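Local coordinates for protein UV damage endonuclease (Sulfolobus acidocaldarius, PDB 3TC3) that probably acts as a metal-dependent endonuclease in DNA excision repair, recognising UV-damaged DNA and cutting it with manganese bound in its TIM barrel, at residues S57-L60 with C61-N64; S101-L104 with G105-D109; S44-E48 with E49-K53; M120-G123 with Q124-L128; K183-S186 with N187-K190. All coordinates share one frame; numbering follows the deposited sequence.

How the contacts relate
The five contacts are local turns, caps and corners of one TIM barrel. Contact 3 runs from the loop into the start of helix 48-71, and contact 1 lies further along it, their centres about 17 Å apart. Contact 1 meets contact 2 on the neighbouring helix 101-113: the salt bridge from Lys63 NZ to Asp106 OD2 measures 2.8 Å, and Leu59 CD2 packs 3.7 Å from Leu104 CD2. Contacts 4 and 5 are joined more lightly, Leu128 CD2 approaching Leu184 CD1 at 4.2 Å. Contact 4 alone comes near the metal site of Glu195, Asp220, Asp251 and Glu288, the position of Gly123 being about 10 Å from the manganese ion; the other four lie away from it.

Contact 1 (S57-L60 with C61-N64); sequences SNLL and CLKN
Leu60 and Asn64, one helical turn apart, show how a carbonyl on the outer face of a helix can serve two donors. Leu60 O accepts the backbone N-H of Asn64 at 3.0 Å and also a water proton at 2.8 Å; the same water donates a second, weak bond to Asn64 OD1, linking the amide of Asn64 to the backbone one turn back. The isobutyl group of Leu60 has been modelled in two positions, so its close approach to the amide nitrogen of Asn64 is doubtful.

Cys61 closes the turn that Ser57 opens, its N lying 3.1 Å from Ser57 O. With SG anti to the carbonyl carbon (chi1 -77°), the sulfur leans back over that turn, 3.5 Å from Ser57 O, and forms a disulfide with Cys35. Leu59 faces inward: its O receives Lys63 N at 2.9 Å, while its CD2 lies 4.3 Å from Leu62 CD2, a loose apolar contact between successive turns.

This turn belongs to helix 48-71 of the TIM barrel. Leu59 packs on Ile103, Leu104 and Ile107 of helix 101-113, Lys63 reaches Asp106 of that helix, and Leu59 and Leu62 both touch Met153 of helix 133-153.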
# COMPACT_ATOMS: atom_id res chain seq x y z
N SER A 57 -3.02 -21.12 -1.02
CA SER A 57 -3.68 -20.97 0.26
C SER A 57 -3.79 -19.47 0.54
O SER A 57 -4.82 -19.02 1.07
CB SER A 57 -3.02 -21.64 1.45
OG SER A 57 -1.61 -21.46 1.54
N ASN A 58 -2.77 -18.71 0.19
CA ASN A 58 -2.90 -17.26 0.41
C ASN A 58 -4.08 -16.67 -0.34
O ASN A 58 -4.79 -15.78 0.19
CB ASN A 58 -1.61 -16.52 -0.02
CG ASN A 58 -0.44 -16.63 0.98
OD1 ASN A 58 -0.62 -16.86 2.20
ND2 ASN A 58 0.77 -16.29 0.49
N LEU A 59 -4.23 -17.09 -1.59
CA LEU A 59 -5.22 -16.50 -2.43
C LEU A 59 -6.63 -16.92 -1.94
O LEU A 59 -7.58 -16.15 -2.04
CB LEU A 59 -4.96 -16.87 -3.88
CG LEU A 59 -3.74 -16.15 -4.49
CD1 LEU A 59 -3.26 -16.88 -5.76
CD2 LEU A 59 -4.12 -14.70 -4.84
N LEU A 60 -6.81 -18.20 -1.58
CA LEU A 60 -8.07 -18.66 -0.93
C LEU A 60 -8.48 -17.75 0.23
O LEU A 60 -9.66 -17.31 0.37
CB LEU A 60 -7.92 -20.09 -0.39
CG LEU A 60 -9.24 -20.65 0.23
CD1 LEU A 60 -9.53 -22.05 -0.28
CD2 LEU A 60 -9.47 -20.57 1.81
N CYS A 61 -7.51 -17.49 1.12
CA CYS A 61 -7.72 -16.66 2.29
C CYS A 61 -7.98 -15.24 1.86
O CYS A 61 -8.89 -14.60 2.40
CB CYS A 61 -6.50 -16.75 3.13
SG CYS A 61 -6.44 -18.34 4.08
N LEU A 62 -7.23 -14.74 0.86
CA LEU A 62 -7.57 -13.38 0.32
C LEU A 62 -9.01 -13.28 -0.15
O LEU A 62 -9.66 -12.30 0.17
CB LEU A 62 -6.58 -13.00 -0.82
CG LEU A 62 -6.83 -11.60 -1.45
CD1 LEU A 62 -6.79 -10.37 -0.47
CD2 LEU A 62 -5.82 -11.39 -2.59
N LYS A 63 -9.53 -14.31 -0.87
CA LYS A 63 -10.91 -14.25 -1.31
C LYS A 63 -11.82 -14.22 -0.10
O LYS A 63 -12.73 -13.43 -0.06
CB LYS A 63 -11.26 -15.48 -2.17
CG LYS A 63 -12.67 -15.48 -2.69
CD LYS A 63 -13.00 -14.41 -3.75
CE LYS A 63 -14.53 -14.35 -4.10
NZ LYS A 63 -15.05 -15.61 -4.80
N ASN A 64 -11.52 -15.05 0.89
CA ASN A 64 -12.35 -15.07 2.11
C ASN A 64 -12.33 -13.72 2.85
O ASN A 64 -13.36 -13.25 3.31
CB ASN A 64 -11.92 -16.19 3.00
CG ASN A 64 -12.33 -17.55 2.45
OD1 ASN A 64 -13.21 -17.65 1.57
ND2 ASN A 64 -11.65 -18.58 2.90
O HOH W 1 -11.77 -18.79 -0.75

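Contact 2 (S101-L104 with G105-D109); sequences SHIL and GDIGD
Gly105 N and Ser101 O, 2.9 Å apart, open a ladder of i-to-i+4 backbone bonds at the start of helix 101-113, one of the outer helices of the TIM barrel. The rungs that follow run from Asp106 N to His102 O, from Ile107 N to Ile103 O and from Gly108 N to Leu104 O, each 3.0 Å long. They are not equally straight: the N-H...O angle is 169° at Gly108 but 147° at Asp106. Inside the second segment the ladder continues, with Asp109 N 2.8 Å from Gly105 O.

The side chains divide this regular backbone into faces. Asp106 has its CG anti to the backbone N (chi1 170°), and its OD2 has Lys63 as partner. Its CB lies 3.4 Å from His102 O, against the carbonyl that its own N-H uses. Leu104 is buried, its side chain packing on Leu149, Ser152 and Met153 of helix 133-153. Ile107, also buried, touches Leu66 of helix 48-71, so the two residues face different neighbouring helices of the barrel. At the beginning of the helix the hydroxyl of Ser101 is hydrogen-bonded to Asp98 O.

Ile103 and Ile107 make the side-chain contact along the helix. In Ile107, CG1 stands beside the backbone N and the chain turns back toward the preceding turn, passing close to Ile103 O on the way, and its terminal CD1 meets the CG2 branch of Ile103 at 3.8 Å.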
# COMPACT_ATOMS: atom_id res chain seq x y z
N SER A 101 -4.57 -18.80 -12.79
CA SER A 101 -5.34 -17.79 -13.51
C SER A 101 -6.78 -17.80 -13.01
O SER A 101 -7.42 -16.76 -12.93
CB SER A 101 -5.37 -18.02 -15.05
OG SER A 101 -5.80 -19.34 -15.26
N HIS A 102 -7.30 -18.98 -12.70
CA HIS A 102 -8.66 -19.18 -12.20
C HIS A 102 -9.01 -18.34 -10.99
O HIS A 102 -9.91 -17.47 -11.00
CB HIS A 102 -8.81 -20.67 -11.84
CG HIS A 102 -7.49 -21.32 -11.44
ND1 HIS A 102 -7.01 -21.28 -10.17
CD2 HIS A 102 -6.56 -22.04 -12.18
CE1 HIS A 102 -5.86 -21.95 -10.11
NE2 HIS A 102 -5.58 -22.42 -11.34
N ILE A 103 -8.30 -18.64 -9.90
CA ILE A 103 -8.51 -17.99 -8.61
C ILE A 103 -8.15 -16.50 -8.74
O ILE A 103 -8.84 -15.68 -8.15
CB ILE A 103 -7.68 -18.66 -7.45
CG1 ILE A 103 -7.88 -20.21 -7.47
CG2 ILE A 103 -8.07 -18.05 -6.06
CD1 ILE A 103 -6.67 -21.07 -6.97
N LEU A 104 -7.08 -16.18 -9.49
CA LEU A 104 -6.70 -14.75 -9.70
C LEU A 104 -7.80 -13.93 -10.40
O LEU A 104 -8.17 -12.83 -9.92
CB LEU A 104 -5.34 -14.63 -10.39
CG LEU A 104 -4.17 -15.19 -9.59
CD1 LEU A 104 -2.88 -15.43 -10.45
CD2 LEU A 104 -3.86 -14.07 -8.44
N GLY A 105 -8.35 -14.46 -11.49
CA GLY A 105 -9.47 -13.83 -12.16
C GLY A 105 -10.70 -13.71 -11.26
O GLY A 105 -11.39 -12.70 -11.30
N ASP A 106 -10.97 -14.72 -10.43
CA ASP A 106 -12.15 -14.78 -9.56
C ASP A 106 -12.07 -13.65 -8.51
O ASP A 106 -13.07 -12.94 -8.29
CB ASP A 106 -12.24 -16.14 -8.88
CG ASP A 106 -13.30 -16.19 -7.79
OD1 ASP A 106 -14.51 -16.19 -8.10
OD2 ASP A 106 -12.97 -16.25 -6.58
N ILE A 107 -10.86 -13.48 -7.93
CA ILE A 107 -10.64 -12.47 -6.90
C ILE A 107 -10.80 -11.10 -7.56
O ILE A 107 -11.47 -10.24 -7.02
CB ILE A 107 -9.25 -12.65 -6.27
CG1 ILE A 107 -9.27 -13.84 -5.28
CG2 ILE A 107 -8.86 -11.30 -5.52
CD1 ILE A 107 -7.86 -14.41 -4.98
N GLY A 108 -10.17 -10.92 -8.74
CA GLY A 108 -10.33 -9.66 -9.42
C GLY A 108 -11.79 -9.34 -9.80
O GLY A 108 -12.23 -8.17 -9.66
N ASP A 109 -12.54 -10.34 -10.24
CA ASP A 109 -13.98 -10.10 -10.52
C ASP A 109 -14.70 -9.64 -9.32
O ASP A 109 -15.50 -8.69 -9.38
CB ASP A 109 -14.71 -11.35 -11.07
CG ASP A 109 -14.21 -11.77 -12.42
OD1 ASP A 109 -13.58 -10.96 -13.15
OD2 ASP A 109 -14.45 -12.95 -12.76

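Contact 3 (S44-E48 with E49-K53); sequences SSLSE and ERVLK
Ser47 and Arg50 make the capping bond that starts helix 48-71. Ser47 OG, set between its own backbone N and carbonyl carbon (chi1 77°), accepts Arg50 N at 3.0 Å along a nearly straight N-H...O line of 171°. The first main-chain bonds follow at once: Val51 N reaches Ser47 O at 2.9 Å, and Leu52 N reaches Glu48 O, also at 2.9 Å. Ser47 therefore answers two successive N-H groups, one with its hydroxyl and one with its carbonyl.

Apolar contacts lie beside the same turn. Leu46 and Val51 lie alongside each other, pointing the same way, and CD1 of the leucine touches CG2 of the valine at 3.7 Å. Further round, the CG methylene of Glu48 comes unusually close to Leu52 CD1, at 3.3 Å, the two side chains crossing at a slant.

An edge contact of the guanidinium is of another kind: Ser45 CB lies close to the plane of the Arg50 group, 3.5 Å from Arg50 NE.

The Leu46-Val51 pair, joining the residue before the cap to the fourth residue of the helix, is a hydrophobic staple, here beside a serine N-cap where the loop after strand 22-27 enters the first helix of the TIM barrel.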
# COMPACT_ATOMS: atom_id res chain seq x y z
N SER A 44 15.39 -21.11 1.10
CA SER A 44 15.83 -22.50 1.18
C SER A 44 14.72 -23.53 0.87
O SER A 44 15.02 -24.71 0.70
CB SER A 44 16.45 -22.72 2.57
OG SER A 44 15.45 -22.69 3.59
N SER A 45 13.45 -23.10 0.92
CA SER A 45 12.25 -23.89 0.62
C SER A 45 11.70 -23.69 -0.77
O SER A 45 10.67 -24.33 -1.14
CB SER A 45 11.15 -23.51 1.61
OG SER A 45 11.56 -23.67 2.96
N LEU A 46 12.38 -22.88 -1.59
CA LEU A 46 11.86 -22.59 -2.92
C LEU A 46 11.63 -23.85 -3.75
O LEU A 46 12.59 -24.61 -4.04
CB LEU A 46 12.74 -21.54 -3.64
CG LEU A 46 12.45 -21.16 -5.10
CD1 LEU A 46 11.03 -20.54 -5.18
CD2 LEU A 46 13.48 -20.11 -5.55
N SER A 47 10.40 -24.10 -4.18
CA SER A 47 10.20 -25.07 -5.29
C SER A 47 8.88 -24.69 -5.92
O SER A 47 8.04 -23.92 -5.28
CB SER A 47 10.10 -26.50 -4.71
OG SER A 47 8.81 -26.71 -4.15
N GLU A 48 8.67 -25.13 -7.13
CA GLU A 48 7.39 -24.94 -7.71
C GLU A 48 6.21 -25.42 -6.90
O GLU A 48 5.24 -24.67 -6.67
CB GLU A 48 7.37 -25.40 -9.16
CG GLU A 48 5.97 -25.44 -9.69
CD GLU A 48 5.86 -25.44 -11.17
OE1 GLU A 48 6.22 -24.41 -11.81
OE2 GLU A 48 5.41 -26.49 -11.67
N GLU A 49 6.20 -26.69 -6.50
CA GLU A 49 5.14 -27.18 -5.68
C GLU A 49 4.87 -26.33 -4.47
O GLU A 49 3.73 -26.05 -4.23
CB GLU A 49 5.44 -28.60 -5.19
CG GLU A 49 4.21 -29.38 -4.94
CD GLU A 49 4.53 -30.87 -4.88
OE1 GLU A 49 5.21 -31.38 -5.82
OE2 GLU A 49 4.13 -31.50 -3.88
N ARG A 50 5.89 -25.99 -3.67
CA ARG A 50 5.67 -25.17 -2.46
C ARG A 50 5.14 -23.75 -2.79
O ARG A 50 4.24 -23.22 -2.07
CB ARG A 50 6.94 -25.06 -1.66
CG ARG A 50 6.85 -24.32 -0.36
CD ARG A 50 7.24 -25.15 0.83
NE ARG A 50 7.75 -24.28 1.88
CZ ARG A 50 7.04 -23.91 2.95
NH1 ARG A 50 5.81 -24.36 3.12
NH2 ARG A 50 7.56 -23.09 3.84
N VAL A 51 5.69 -23.13 -3.84
CA VAL A 51 5.17 -21.81 -4.22
C VAL A 51 3.70 -21.92 -4.59
O VAL A 51 2.93 -21.08 -4.16
CB VAL A 51 5.97 -21.22 -5.40
CG1 VAL A 51 5.22 -20.01 -6.08
CG2 VAL A 51 7.35 -20.81 -4.90
N LEU A 52 3.29 -22.91 -5.37
CA LEU A 52 1.89 -23.04 -5.77
C LEU A 52 1.01 -23.34 -4.56
O LEU A 52 -0.07 -22.79 -4.46
CB LEU A 52 1.72 -24.11 -6.89
CG LEU A 52 2.45 -23.63 -8.14
CD1 LEU A 52 2.77 -24.84 -9.12
CD2 LEU A 52 1.72 -22.47 -8.84
N LYS A 53 1.49 -24.15 -3.63
CA LYS A 53 0.74 -24.49 -2.45
C LYS A 53 0.53 -23.27 -1.58
O LYS A 53 -0.58 -23.08 -1.12
CB LYS A 53 1.46 -25.57 -1.66
CG LYS A 53 0.72 -26.13 -0.48
CD LYS A 53 1.46 -27.40 -0.08
CE LYS A 53 1.79 -27.30 1.41
NZ LYS A 53 0.64 -27.76 2.25

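Contact 4 (M120-G123 with Q124-L128); sequences MHPG and QYVVL
Pro122 and Val126 meet across a type I beta turn, Gly123 to Val126, in the loop that leaves strand 117-120 of the TIM barrel. Val126 has CG1 anti to its backbone N (chi1 174°), which places CG2 beside that nitrogen and against the proline ring, puckered C-gamma exo: CG2 lies 3.5 Å from Pro122 CB and 4.1 Å from Pro122 CG. Both residues face inward, touching Ile161 of strand 158-162 as well as helix 133-153, through His146 for Pro122 and Glu142 for Val126.

Gly123, with a positive phi, swings the chain into the turn. Its position, which carries no side-chain atoms, is about 8 Å from the side chain of Glu195, so the turn borders the metal site without belonging to it.

At the exposed corner of the turn the Gln124 chain passes over the Tyr125 ring. Its chi1, at 145°, lies off the usual staggered values; the chain is extended beyond CG, and CG sits 4.0 Å above one face of the ring, displaced toward the rim. Beyond the turn, Ser139 OG is hydrogen-bonded to Val127 N, joining the loop to helix 133-153. The turn itself is closed by Val126 N, 3.1 Å from Gly123 O and tilted 29° from the carbonyl plane.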
# COMPACT_ATOMS: atom_id res chain seq x y z
N MET A 120 -1.02 -1.90 -2.79
CA MET A 120 0.02 -2.80 -2.32
C MET A 120 1.18 -1.92 -1.95
O MET A 120 1.41 -0.88 -2.57
CB MET A 120 0.50 -3.81 -3.37
CG MET A 120 -0.67 -4.78 -3.83
SD MET A 120 0.01 -6.07 -4.97
CE MET A 120 0.85 -7.12 -3.75
N HIS A 121 2.02 -2.41 -1.01
CA HIS A 121 3.25 -1.66 -0.59
C HIS A 121 4.37 -2.68 -0.53
O HIS A 121 4.48 -3.46 0.41
CB HIS A 121 2.99 -1.07 0.81
CG HIS A 121 4.17 -0.34 1.46
ND1 HIS A 121 5.17 -0.97 2.07
CD2 HIS A 121 4.35 1.03 1.70
CE1 HIS A 121 6.01 -0.06 2.64
NE2 HIS A 121 5.50 1.16 2.43
N PRO A 122 5.26 -2.63 -1.47
CA PRO A 122 6.40 -3.58 -1.47
C PRO A 122 7.34 -3.43 -0.29
O PRO A 122 8.14 -4.35 -0.05
CB PRO A 122 7.18 -3.29 -2.79
CG PRO A 122 6.43 -2.37 -3.42
CD PRO A 122 5.22 -1.81 -2.68
N GLY A 123 7.37 -2.27 0.33
CA GLY A 123 8.25 -2.03 1.54
C GLY A 123 9.71 -1.72 1.25
O GLY A 123 10.06 -1.39 0.13
N GLN A 124 10.53 -1.74 2.31
CA GLN A 124 11.82 -1.10 2.36
C GLN A 124 12.81 -1.64 1.40
O GLN A 124 13.71 -0.89 1.04
CB GLN A 124 12.38 -1.24 3.83
CG GLN A 124 13.90 -1.43 3.89
CD GLN A 124 14.41 -1.24 5.26
OE1 GLN A 124 14.31 -2.15 6.08
NE2 GLN A 124 14.93 -0.06 5.55
N TYR A 125 12.68 -2.87 0.90
CA TYR A 125 13.73 -3.23 -0.05
C TYR A 125 13.54 -2.71 -1.48
O TYR A 125 14.51 -2.81 -2.24
CB TYR A 125 14.24 -4.64 -0.01
CG TYR A 125 14.71 -5.00 1.44
CD1 TYR A 125 15.88 -4.41 2.04
CD2 TYR A 125 13.92 -5.86 2.22
CE1 TYR A 125 16.25 -4.71 3.34
CE2 TYR A 125 14.31 -6.19 3.52
CZ TYR A 125 15.44 -5.62 4.08
OH TYR A 125 15.75 -6.01 5.38
N VAL A 126 12.40 -2.11 -1.77
CA VAL A 126 12.33 -1.36 -3.03
C VAL A 126 12.93 0.04 -2.80
O VAL A 126 12.38 0.87 -2.08
CB VAL A 126 10.86 -1.30 -3.52
CG1 VAL A 126 10.70 -0.38 -4.77
CG2 VAL A 126 10.50 -2.72 -3.83
N VAL A 127 14.03 0.26 -3.52
CA VAL A 127 14.74 1.57 -3.41
C VAL A 127 14.97 2.03 -4.85
O VAL A 127 16.03 1.80 -5.46
CB VAL A 127 16.11 1.43 -2.68
CG1 VAL A 127 16.60 2.87 -2.48
CG2 VAL A 127 15.92 0.69 -1.33
N LEU A 128 13.93 2.68 -5.40
CA LEU A 128 13.92 2.92 -6.86
C LEU A 128 15.02 3.92 -7.20
O LEU A 128 15.51 3.89 -8.33
CB LEU A 128 12.51 3.44 -7.28
CG LEU A 128 12.50 3.79 -8.80
CD1 LEU A 128 12.68 2.52 -9.68
CD2 LEU A 128 11.10 4.31 -9.02

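Contact 5 (K183-S186 with N187-K190); sequences KLPS and NISK
Pro185 O and Ser189 N form the straightest bond of this contact, 2.9 Å long with an N-H...O angle of 175° and the donor in the carbonyl plane. Pro185 is the N-cap of the short helix 186-189, which leads into strand 192-195 of the TIM barrel. Its carbonyl takes a second donor, Ile188 N at 3.1 Å; this one stands 46° out of the plane, away from the lone-pair directions, and its bond is more bent. One oxygen thus accepts from both an i+3 and an i+4 partner in the opening turn. Lys190 N then reaches Ser186 O at 3.0 Å.

A water extends the polar network. It donates to Leu184 O at 2.6 Å and is hydrogen-bonded to Ser189 OG at 2.9 Å, bridging the loop before the cap and the hydroxyl of Ser189 in the helix. The serine hydroxyl lies between its own backbone N and carbonyl carbon (chi1 68°), turned back over Ser186.

Outside these bonds come the side chains packed on helix 133-153. Asn187 directs ND2 to Asp151 of that helix, while Ile188 rests on Leu143 and Leu184 on Ile140. Leu184 and Ile188 cross at about a right angle, with Leu184 CD1 3.9 Å from Ile188 CG2. The other branch of the isoleucine runs to the proline: CG1 lies beside the backbone N, and the CD1 beyond it meets Pro185 CG at 3.6 Å.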
# COMPACT_ATOMS: atom_id res chain seq x y z
N LYS A 183 12.28 5.29 -16.53
CA LYS A 183 12.69 4.05 -17.25
C LYS A 183 11.72 2.89 -16.99
O LYS A 183 11.90 1.79 -17.56
CB LYS A 183 14.07 3.67 -16.82
CG LYS A 183 15.09 4.67 -17.26
CD LYS A 183 16.42 4.30 -16.64
CE LYS A 183 17.46 5.34 -17.01
NZ LYS A 183 18.66 4.88 -16.22
N LEU A 184 10.80 3.04 -16.07
CA LEU A 184 9.87 1.92 -15.82
C LEU A 184 8.91 1.58 -16.96
O LEU A 184 8.47 2.47 -17.70
CB LEU A 184 9.00 2.27 -14.57
CG LEU A 184 9.72 2.35 -13.24
CD1 LEU A 184 8.78 2.84 -12.20
CD2 LEU A 184 10.31 0.95 -12.87
N PRO A 185 8.54 0.31 -17.10
CA PRO A 185 7.45 -0.01 -18.02
C PRO A 185 6.14 0.52 -17.52
O PRO A 185 5.96 0.69 -16.31
CB PRO A 185 7.41 -1.56 -17.99
CG PRO A 185 7.95 -1.89 -16.67
CD PRO A 185 9.02 -0.85 -16.35
N SER A 186 5.25 0.85 -18.43
CA SER A 186 3.96 1.41 -18.18
C SER A 186 3.12 0.66 -17.19
O SER A 186 2.36 1.29 -16.48
CB SER A 186 3.15 1.45 -19.49
OG SER A 186 3.78 2.33 -20.34
N ASN A 187 3.16 -0.69 -17.17
CA ASN A 187 2.25 -1.40 -16.24
C ASN A 187 2.64 -1.19 -14.78
O ASN A 187 1.80 -1.34 -13.89
CB ASN A 187 2.06 -2.90 -16.53
CG ASN A 187 3.29 -3.75 -16.24
OD1 ASN A 187 4.46 -3.31 -16.23
ND2 ASN A 187 3.01 -5.04 -15.97
N ILE A 188 3.89 -0.75 -14.57
CA ILE A 188 4.30 -0.38 -13.22
C ILE A 188 4.07 1.11 -13.04
O ILE A 188 3.47 1.57 -12.05
CB ILE A 188 5.79 -0.64 -12.98
CG1 ILE A 188 6.08 -2.17 -13.15
CG2 ILE A 188 6.29 -0.08 -11.58
CD1 ILE A 188 7.60 -2.48 -13.10
N SER A 189 4.62 1.89 -13.99
CA SER A 189 4.59 3.35 -13.77
C SER A 189 3.13 3.90 -13.60
O SER A 189 2.92 4.86 -12.82
CB SER A 189 5.35 4.11 -14.89
OG SER A 189 4.64 3.98 -16.10
N LYS A 190 2.16 3.38 -14.35
CA LYS A 190 0.79 3.85 -14.26
C LYS A 190 0.15 3.62 -12.89
O LYS A 190 -0.78 4.31 -12.52
CB LYS A 190 -0.08 3.28 -15.37
CG LYS A 190 0.17 4.00 -16.74
CD LYS A 190 -0.27 5.51 -16.68
CE LYS A 190 -0.21 6.18 -18.05
NZ LYS A 190 1.16 6.76 -18.22
O HOH W 2 6.76 4.46 -17.99